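Local coordinates for protein phosphoribosylaminoimidazole carboxylase, ATPase subunit (PDB 3AW8) that probably catalyses the ATP-dependent carboxylation of 5-aminoimidazole ribonucleotide with bicarbonate to N5-carboxyaminoimidazole ribonucleotide, a step of de novo purine biosynthesis, at residues A[85-93]-A[235-243]; A[194-202]-A[212-223]. All coordinates share one frame; numbering follows the deposited sequence.

Interaction 1: residues A[85-93]-A[235-243]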
loop_
_atom_site.group_PDB
_atom_site.type_symbol
_atom_site.label_atom_id
_atom_site.label_comp_id
_atom_site.label_asym_id
_atom_site.label_seq_id
_atom_site.Cartn_x
_atom_site.Cartn_y
_atom_site.Cartn_z
ATOM N N TYR A 85 -8.656 6.983 -20.770
ATOM C CA TYR A 85 -8.895 8.032 -19.788
ATOM C C TYR A 85 -7.577 8.415 -19.136
ATOM O O TYR A 85 -6.801 7.545 -18.755
ATOM C CB TYR A 85 -9.860 7.558 -18.702
ATOM C CG TYR A 85 -11.073 6.811 -19.206
ATOM C CD1 TYR A 85 -10.996 5.460 -19.529
ATOM C CD2 TYR A 85 -12.313 7.443 -19.316
ATOM C CE1 TYR A 85 -12.122 4.748 -19.942
ATOM C CE2 TYR A 85 -13.446 6.740 -19.729
ATOM C CZ TYR A 85 -13.342 5.392 -20.038
ATOM O OH TYR A 85 -14.454 4.683 -20.438
ATOM N N PRO A 86 -7.299 9.721 -19.001
ATOM C CA PRO A 86 -8.119 10.865 -19.413
ATOM C C PRO A 86 -8.168 10.968 -20.928
ATOM O O PRO A 86 -7.435 10.281 -21.627
ATOM C CB PRO A 86 -7.389 12.056 -18.794
ATOM C CG PRO A 86 -6.703 11.466 -17.616
ATOM C CD PRO A 86 -6.169 10.178 -18.178
ATOM N N PRO A 87 -9.043 11.838 -21.455
ATOM C CA PRO A 87 -9.179 12.025 -22.904
ATOM C C PRO A 87 -7.903 12.582 -23.523
ATOM O O PRO A 87 -7.187 13.355 -22.885
ATOM C CB PRO A 87 -10.341 13.010 -23.017
ATOM C CG PRO A 87 -11.147 12.725 -21.794
ATOM C CD PRO A 87 -10.098 12.570 -20.731
ATOM N N ALA A 88 -7.633 12.200 -24.769
ATOM C CA ALA A 88 -6.445 12.666 -25.486
ATOM C C ALA A 88 -6.338 14.188 -25.525
ATOM O O ALA A 88 -5.240 14.736 -25.608
ATOM C CB ALA A 88 -6.436 12.111 -26.910
ATOM N N LYS A 89 -7.476 14.869 -25.467
ATOM C CA LYS A 89 -7.485 16.328 -25.498
ATOM C C LYS A 89 -6.649 16.897 -24.352
ATOM O O LYS A 89 -5.858 17.822 -24.557
ATOM C CB LYS A 89 -8.923 16.851 -25.395
ATOM C CG LYS A 89 -9.075 18.368 -25.549
ATOM C CD LYS A 89 -10.519 18.777 -25.262
ATOM C CE LYS A 89 -10.752 20.282 -25.387
ATOM N NZ LYS A 89 -10.591 20.766 -26.785
ATOM N N ALA A 90 -6.832 16.340 -23.153
ATOM C CA ALA A 90 -6.105 16.782 -21.963
ATOM C C ALA A 90 -4.593 16.788 -22.198
ATOM O O ALA A 90 -3.894 17.692 -21.746
ATOM C CB ALA A 90 -6.451 15.893 -20.787
ATOM N N LEU A 91 -4.092 15.778 -22.900
ATOM C CA LEU A 91 -2.671 15.709 -23.212
ATOM C C LEU A 91 -2.316 16.871 -24.127
ATOM O O LEU A 91 -1.308 17.547 -23.938
ATOM C CB LEU A 91 -2.340 14.405 -23.935
ATOM C CG LEU A 91 -2.031 13.173 -23.100
ATOM C CD1 LEU A 91 -1.708 12.015 -24.025
ATOM C CD2 LEU A 91 -0.854 13.463 -22.199
ATOM N N GLU A 92 -3.158 17.084 -25.132
ATOM C CA GLU A 92 -2.968 18.152 -26.106
ATOM C C GLU A 92 -2.827 19.486 -25.372
ATOM O O GLU A 92 -1.838 20.196 -25.528
ATOM C CB GLU A 92 -4.177 18.203 -27.050
ATOM C CG GLU A 92 -3.900 18.749 -28.444
ATOM C CD GLU A 92 -3.609 17.653 -29.468
ATOM O OE1 GLU A 92 -4.464 16.744 -29.630
ATOM O OE2 GLU A 92 -2.534 17.707 -30.116
ATOM N N VAL A 93 -3.832 19.817 -24.572
ATOM C CA VAL A 93 -3.831 21.056 -23.812
ATOM C C VAL A 93 -2.596 21.186 -22.923
ATOM O O VAL A 93 -1.894 22.194 -22.962
ATOM C CB VAL A 93 -5.088 21.152 -22.908
ATOM C CG1 VAL A 93 -5.037 22.418 -22.076
ATOM C CG2 VAL A 93 -6.345 21.131 -23.757
ATOM N N GLU A 235 -14.663 19.374 -16.182
ATOM C CA GLU A 235 -15.900 19.272 -16.951
ATOM C C GLU A 235 -15.721 19.787 -18.368
ATOM O O GLU A 235 -16.320 19.268 -19.306
ATOM C CB GLU A 235 -17.019 20.029 -16.248
ATOM C CG GLU A 235 -17.259 19.515 -14.846
ATOM C CD GLU A 235 -18.564 19.993 -14.260
ATOM O OE1 GLU A 235 -18.758 21.225 -14.161
ATOM O OE2 GLU A 235 -19.392 19.127 -13.896
ATOM N N ALA A 236 -14.887 20.804 -18.522
ATOM C CA ALA A 236 -14.619 21.360 -19.836
ATOM C C ALA A 236 -13.948 20.314 -20.721
ATOM O O ALA A 236 -14.162 20.290 -21.929
ATOM C CB ALA A 236 -13.718 22.582 -19.714
ATOM N N LEU A 237 -13.137 19.450 -20.114
ATOM C CA LEU A 237 -12.410 18.418 -20.852
ATOM C C LEU A 237 -13.039 17.036 -20.780
ATOM O O LEU A 237 -12.539 16.103 -21.408
ATOM C CB LEU A 237 -10.980 18.304 -20.320
ATOM C CG LEU A 237 -9.971 19.437 -20.495
ATOM C CD1 LEU A 237 -8.880 19.305 -19.440
ATOM C CD2 LEU A 237 -9.389 19.397 -21.896
ATOM N N ASP A 238 -14.126 16.895 -20.027
ATOM C CA ASP A 238 -14.754 15.584 -19.862
ATOM C C ASP A 238 -13.683 14.681 -19.267
ATOM O O ASP A 238 -13.498 13.532 -19.672
ATOM C CB ASP A 238 -15.215 15.028 -21.207
ATOM C CG ASP A 238 -16.699 15.216 -21.427
ATOM O OD1 ASP A 238 -17.154 16.379 -21.568
ATOM O OD2 ASP A 238 -17.414 14.191 -21.443
ATOM N N TYR A 239 -12.979 15.241 -18.294
ATOM C CA TYR A 239 -11.887 14.569 -17.624
ATOM C C TYR A 239 -12.335 13.359 -16.824
ATOM O O TYR A 239 -13.373 13.378 -16.162
ATOM C CB TYR A 239 -11.169 15.547 -16.688
ATOM C CG TYR A 239 -9.730 15.172 -16.418
ATOM C CD1 TYR A 239 -8.714 15.584 -17.275
ATOM C CD2 TYR A 239 -9.388 14.373 -15.327
ATOM C CE1 TYR A 239 -7.394 15.213 -17.054
ATOM C CE2 TYR A 239 -8.069 13.992 -15.099
ATOM C CZ TYR A 239 -7.079 14.418 -15.964
ATOM O OH TYR A 239 -5.774 14.078 -15.734
ATOM N N VAL A 240 -11.537 12.304 -16.904
ATOM C CA VAL A 240 -11.796 11.084 -16.160
ATOM C C VAL A 240 -10.457 10.667 -15.589
ATOM O O VAL A 240 -9.493 10.442 -16.327
ATOM C CB VAL A 240 -12.332 9.959 -17.050
ATOM C CG1 VAL A 240 -12.627 8.736 -16.201
ATOM C CG2 VAL A 240 -13.585 10.430 -17.777
ATOM N N GLY A 241 -10.401 10.589 -14.268
ATOM C CA GLY A 241 -9.169 10.216 -13.603
ATOM C C GLY A 241 -8.702 11.332 -12.700
ATOM O O GLY A 241 -9.498 12.162 -12.246
ATOM N N VAL A 242 -7.406 11.356 -12.428
ATOM C CA VAL A 242 -6.851 12.385 -11.571
ATOM C C VAL A 242 -6.190 13.483 -12.385
ATOM O O VAL A 242 -5.445 13.225 -13.328
ATOM C CB VAL A 242 -5.856 11.781 -10.570
ATOM C CG1 VAL A 242 -5.042 12.885 -9.887
ATOM C CG2 VAL A 242 -6.629 10.969 -9.539
ATOM N N LEU A 243 -6.485 14.717 -12.003
ATOM C CA LEU A 243 -5.962 15.894 -12.674
ATOM C C LEU A 243 -5.188 16.714 -11.635
ATOM O O LEU A 243 -5.656 16.901 -10.516
ATOM C CB LEU A 243 -7.150 16.674 -13.255
ATOM C CG LEU A 243 -7.016 17.930 -14.112
ATOM C CD1 LEU A 243 -7.103 19.141 -13.229
ATOM C CD2 LEU A 243 -5.729 17.895 -14.906
#

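Interaction 2: residues A[194-202]-A[212-223]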
loop_
_atom_site.group_PDB
_atom_site.type_symbol
_atom_site.label_atom_id
_atom_site.label_comp_id
_atom_site.label_asym_id
_atom_site.label_seq_id
_atom_site.Cartn_x
_atom_site.Cartn_y
_atom_site.Cartn_z
ATOM N N ALA A 194 -14.118 14.692 -6.765
ATOM C CA ALA A 194 -13.536 14.732 -5.428
ATOM C C ALA A 194 -12.309 15.629 -5.463
ATOM O O ALA A 194 -11.698 15.790 -6.516
ATOM C CB ALA A 194 -13.149 13.332 -4.992
ATOM N N PHE A 195 -11.944 16.203 -4.320
ATOM C CA PHE A 195 -10.792 17.102 -4.262
ATOM C C PHE A 195 -9.944 16.851 -3.022
ATOM O O PHE A 195 -10.477 16.588 -1.939
ATOM C CB PHE A 195 -11.277 18.557 -4.267
ATOM C CG PHE A 195 -12.212 18.875 -5.402
ATOM C CD1 PHE A 195 -11.731 19.418 -6.589
ATOM C CD2 PHE A 195 -13.565 18.553 -5.314
ATOM C CE1 PHE A 195 -12.585 19.629 -7.673
ATOM C CE2 PHE A 195 -14.420 18.760 -6.392
ATOM C CZ PHE A 195 -13.929 19.297 -7.575
ATOM N N TYR A 196 -8.625 16.928 -3.185
ATOM C CA TYR A 196 -7.692 16.722 -2.078
ATOM C C TYR A 196 -7.369 18.071 -1.478
ATOM O O TYR A 196 -7.556 19.100 -2.115
ATOM C CB TYR A 196 -6.376 16.089 -2.571
ATOM C CG TYR A 196 -6.465 14.619 -2.869
ATOM C CD1 TYR A 196 -6.260 13.668 -1.866
ATOM C CD2 TYR A 196 -6.827 14.171 -4.142
ATOM C CE1 TYR A 196 -6.424 12.296 -2.127
ATOM C CE2 TYR A 196 -6.995 12.816 -4.411
ATOM C CZ TYR A 196 -6.800 11.886 -3.402
ATOM O OH TYR A 196 -7.050 10.564 -3.659
ATOM N N PRO A 197 -6.878 18.089 -0.235
ATOM C CA PRO A 197 -6.544 19.385 0.355
ATOM C C PRO A 197 -5.490 20.036 -0.540
ATOM O O PRO A 197 -4.771 19.339 -1.251
ATOM C CB PRO A 197 -5.969 19.001 1.716
ATOM C CG PRO A 197 -6.714 17.747 2.049
ATOM C CD PRO A 197 -6.716 17.002 0.744
ATOM N N LEU A 198 -5.409 21.360 -0.528
ATOM C CA LEU A 198 -4.397 22.033 -1.323
ATOM C C LEU A 198 -3.087 21.531 -0.754
ATOM O O LEU A 198 -3.053 21.036 0.367
ATOM C CB LEU A 198 -4.486 23.558 -1.162
ATOM C CG LEU A 198 -5.488 24.321 -2.037
ATOM C CD1 LEU A 198 -5.519 25.775 -1.611
ATOM C CD2 LEU A 198 -5.093 24.214 -3.508
ATOM N N VAL A 199 -2.011 21.653 -1.518
ATOM C CA VAL A 199 -0.713 21.191 -1.059
ATOM C C VAL A 199 0.315 22.267 -1.372
ATOM O O VAL A 199 0.261 22.886 -2.436
ATOM C CB VAL A 199 -0.313 19.864 -1.776
ATOM C CG1 VAL A 199 1.076 19.412 -1.333
ATOM C CG2 VAL A 199 -1.337 18.784 -1.477
ATOM N N GLU A 200 1.237 22.504 -0.442
ATOM C CA GLU A 200 2.277 23.494 -0.668
ATOM C C GLU A 200 3.508 22.782 -1.206
ATOM O O GLU A 200 4.043 21.872 -0.563
ATOM C CB GLU A 200 2.628 24.225 0.624
ATOM C CG GLU A 200 3.919 25.012 0.520
ATOM C CD GLU A 200 4.192 25.861 1.732
ATOM O OE1 GLU A 200 5.364 26.273 1.899
ATOM O OE2 GLU A 200 3.238 26.122 2.504
ATOM N N ASN A 201 3.965 23.200 -2.380
ATOM C CA ASN A 201 5.124 22.567 -3.002
ATOM C C ASN A 201 6.313 23.509 -3.074
ATOM O O ASN A 201 6.167 24.676 -3.413
ATOM C CB ASN A 201 4.750 22.089 -4.408
ATOM C CG ASN A 201 3.396 21.412 -4.443
ATOM O OD1 ASN A 201 2.505 21.814 -5.196
ATOM N ND2 ASN A 201 3.228 20.385 -3.613
ATOM N N ARG A 202 7.493 22.998 -2.747
ATOM C CA ARG A 202 8.695 23.809 -2.791
ATOM C C ARG A 202 9.664 23.222 -3.781
ATOM O O ARG A 202 10.027 22.050 -3.686
ATOM C CB ARG A 202 9.357 23.875 -1.420
ATOM C CG ARG A 202 8.487 24.505 -0.373
ATOM C CD ARG A 202 9.264 24.702 0.893
ATOM N NE ARG A 202 8.429 25.306 1.919
ATOM C CZ ARG A 202 8.806 25.452 3.181
ATOM N NH1 ARG A 202 10.009 25.036 3.564
ATOM N NH2 ARG A 202 7.978 26.006 4.055
ATOM N N LEU A 212 4.018 20.005 1.402
ATOM C CA LEU A 212 3.375 20.062 2.704
ATOM C C LEU A 212 1.865 19.988 2.536
ATOM O O LEU A 212 1.262 20.827 1.863
ATOM C CB LEU A 212 3.781 21.346 3.434
ATOM C CG LEU A 212 5.286 21.390 3.725
ATOM C CD1 LEU A 212 5.723 22.783 4.175
ATOM C CD2 LEU A 212 5.606 20.350 4.777
ATOM N N ALA A 213 1.259 18.973 3.144
ATOM C CA ALA A 213 -0.181 18.777 3.053
ATOM C C ALA A 213 -0.812 18.510 4.416
ATOM O O ALA A 213 -0.283 17.737 5.213
ATOM C CB ALA A 213 -0.488 17.617 2.104
ATOM N N PRO A 214 -1.945 19.169 4.707
ATOM C CA PRO A 214 -2.606 20.124 3.812
ATOM C C PRO A 214 -1.746 21.379 3.715
ATOM O O PRO A 214 -0.845 21.570 4.531
ATOM C CB PRO A 214 -3.929 20.395 4.518
ATOM C CG PRO A 214 -4.185 19.122 5.255
ATOM C CD PRO A 214 -2.833 18.813 5.824
ATOM N N ALA A 215 -2.000 22.232 2.729
ATOM C CA ALA A 215 -1.211 23.453 2.606
ATOM C C ALA A 215 -1.296 24.210 3.934
ATOM O O ALA A 215 -2.378 24.610 4.371
ATOM C CB ALA A 215 -1.742 24.312 1.470
ATOM N N PRO A 216 -0.151 24.402 4.603
ATOM C CA PRO A 216 -0.106 25.110 5.886
ATOM C C PRO A 216 -0.835 26.449 5.861
ATOM O O PRO A 216 -0.438 27.362 5.138
ATOM C CB PRO A 216 1.389 25.279 6.130
ATOM C CG PRO A 216 1.960 24.058 5.501
ATOM C CD PRO A 216 1.198 23.974 4.197
ATOM N N GLY A 217 -1.906 26.551 6.641
ATOM C CA GLY A 217 -2.660 27.792 6.716
ATOM C C GLY A 217 -3.749 27.985 5.682
ATOM O O GLY A 217 -4.670 28.780 5.885
ATOM N N ALA A 218 -3.644 27.264 4.571
ATOM C CA ALA A 218 -4.619 27.360 3.493
ATOM C C ALA A 218 -5.989 27.828 3.976
ATOM O O ALA A 218 -6.579 27.236 4.879
ATOM C CB ALA A 218 -4.752 26.009 2.792
ATOM N N SER A 219 -6.481 28.906 3.374
ATOM C CA SER A 219 -7.791 29.448 3.715
ATOM C C SER A 219 -8.881 28.418 3.428
ATOM O O SER A 219 -8.663 27.462 2.689
ATOM C CB SER A 219 -8.063 30.712 2.894
ATOM O OG SER A 219 -9.457 30.945 2.770
ATOM N N GLU A 220 -10.053 28.613 4.013
ATOM C CA GLU A 220 -11.159 27.696 3.779
ATOM C C GLU A 220 -11.751 28.103 2.427
ATOM O O GLU A 220 -12.249 27.273 1.666
ATOM C CB GLU A 220 -12.193 27.829 4.903
ATOM C CG GLU A 220 -13.055 26.590 5.135
ATOM C CD GLU A 220 -14.273 26.517 4.221
ATOM O OE1 GLU A 220 -14.106 26.545 2.983
ATOM O OE2 GLU A 220 -15.405 26.425 4.748
ATOM N N ALA A 221 -11.673 29.393 2.123
ATOM C CA ALA A 221 -12.187 29.893 0.858
ATOM C C ALA A 221 -11.171 29.576 -0.236
ATOM O O ALA A 221 -11.534 29.358 -1.395
ATOM C CB ALA A 221 -12.425 31.392 0.942
ATOM N N LEU A 222 -9.893 29.551 0.140
ATOM C CA LEU A 222 -8.835 29.248 -0.813
ATOM C C LEU A 222 -9.114 27.865 -1.393
ATOM O O LEU A 222 -8.986 27.655 -2.598
ATOM C CB LEU A 222 -7.464 29.259 -0.129
ATOM C CG LEU A 222 -6.311 29.825 -0.969
ATOM C CD1 LEU A 222 -4.986 29.654 -0.237
ATOM C CD2 LEU A 222 -6.265 29.120 -2.309
ATOM N N GLN A 223 -9.507 26.929 -0.531
ATOM C CA GLN A 223 -9.820 25.568 -0.961
ATOM C C GLN A 223 -10.911 25.569 -2.022
ATOM O O GLN A 223 -10.720 25.052 -3.126
ATOM C CB GLN A 223 -10.275 24.711 0.226
ATOM C CG GLN A 223 -9.230 23.720 0.715
ATOM C CD GLN A 223 -8.881 22.670 -0.326
ATOM O OE1 GLN A 223 -7.747 22.214 -0.397
ATOM N NE2 GLN A 223 -9.859 22.276 -1.130
#

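Interaction 1: residues A[85-93]-A[235-243]
The seam between the preATP-grasp and ATP-grasp domains runs here, with Tyr-85, Pro-86, Pro-87 and the start of helix 88-94 resting on Leu-237, Tyr-239 and Val-240, at the junction of helix 220-237 with strand 241-250. Helix 220-237 ends in a Schellman motif, with Tyr-239 N directed to Met-234 O and Asp-238, at a positive phi of 59°, as its C-prime residue.

At one end of the contact, Tyr-85 and Val-240 lie side by side and point the same way, the ring atom CD2 of Tyr-85 standing 3.4 Å from Val-240 CB. Pro-86, which follows a cis peptide bond, supplies a CH-pi contact: its CB is 3.9 Å from the centroid of the Tyr-239 ring and 25° off the ring normal. Leu-243 CB covers the opposite face of this ring, while Ala-90 CB meets its edge 3.9 Å from Tyr-239 CE1. Pro-87 sits over the turn, its CG 3.3 Å from Asp-238 O.

On the helix side of the turn, the CD2 methyl of Leu-237 does most of the touching. Lys-89 leaves the helix with CG anti to the backbone N (chi1 -175°) and stays extended as far as CE, which carries its methylenes across Leu-237 and places CD 3.6 Å from Leu-237 CD2. Val-93 CG2 approaches the same methyl at 4.0 Å, and Phe-103 of helix 97-107 packs on both Val-93 and Leu-237.

Two backbone carbonyls at the seam are taken up within their own domains: Tyr-85 O accepts from Thr-64 OG1, and Tyr-239 O from Arg-187 NH2. Since the two segments share neither a hydrogen bond nor a salt bridge, their match rests on shape and apolar burial, with proline rings set against an aromatic face and backbone carbonyls.

Interaction 2: residues A[194-202]-A[212-223]
Pro-197 CB meets Pro-214 CB at 3.7 Å, where the chain of strand 193-204 is interrupted and Pro-214 follows a cis peptide bond. Next, the backbone of Leu-198 is held at both ends. Its N donates to Gln-223 OE1, although the modelled length of that bond is doubtfully short, and its O accepts from Ala-215 N at 2.8 Å. The Leu-198 side chain crosses Leu-222 at about a right angle, CD1 against Leu-222 CD2 at 3.5 Å. Val-199 CG2 then touches Ala-213 CB at 3.9 Å.

Glu-200 forms the antiparallel hydrogen-bonded pair with Leu-212: its N reaches Leu-212 O at 2.9 Å (171° at the hydrogen), and its O accepts the return bond from Leu-212 N. With CG anti to the backbone N (chi1 166°) and the chain extended beyond it, the side chain runs beside Leu-212, delivering OE1 to Arg-202 NE at 3.2 Å and OE2 to Arg-179. With an alanine here, Arg-202 and Arg-179 would probably lose their common carboxylate and be freer to turn. Arg-202 in turn lays one guanidinium face over Leu-212 CD1, 3.9 Å from NH2.

The contact joins a beta hairpin, strands 193-204 and 207-213, to the start of helix 220-237, reached through a type II turn from Ala-215 to Ala-218 and N-capped by Ser-219, in the ATP-grasp domain, with the Glu-200 side chain about 7 Å from that of AMP-binding Glu-180.

Both contacts use helix 220-237 and reach the same antiparallel sheet, but from different ends: interaction 2 involves the start of the helix and interaction 1 its finish. Their centres lie about 23 Å apart, their nearest atoms about 5 Å, without touching. Interaction 1, mostly buried, bridges two domains across 141 intervening residues, and interaction 2 is nested inside that loop. Interaction 2 is partly buried, stays within one domain and links segments with only nine residues between them. The chemistry follows suit: the domain seam relies on apolar and CH-pi contacts, whereas the hairpin adds backbone hydrogen bonds and a Glu-200 to Arg-202 salt bridge, the Arg-202 side chain lying about 9 Å from the bound AMP.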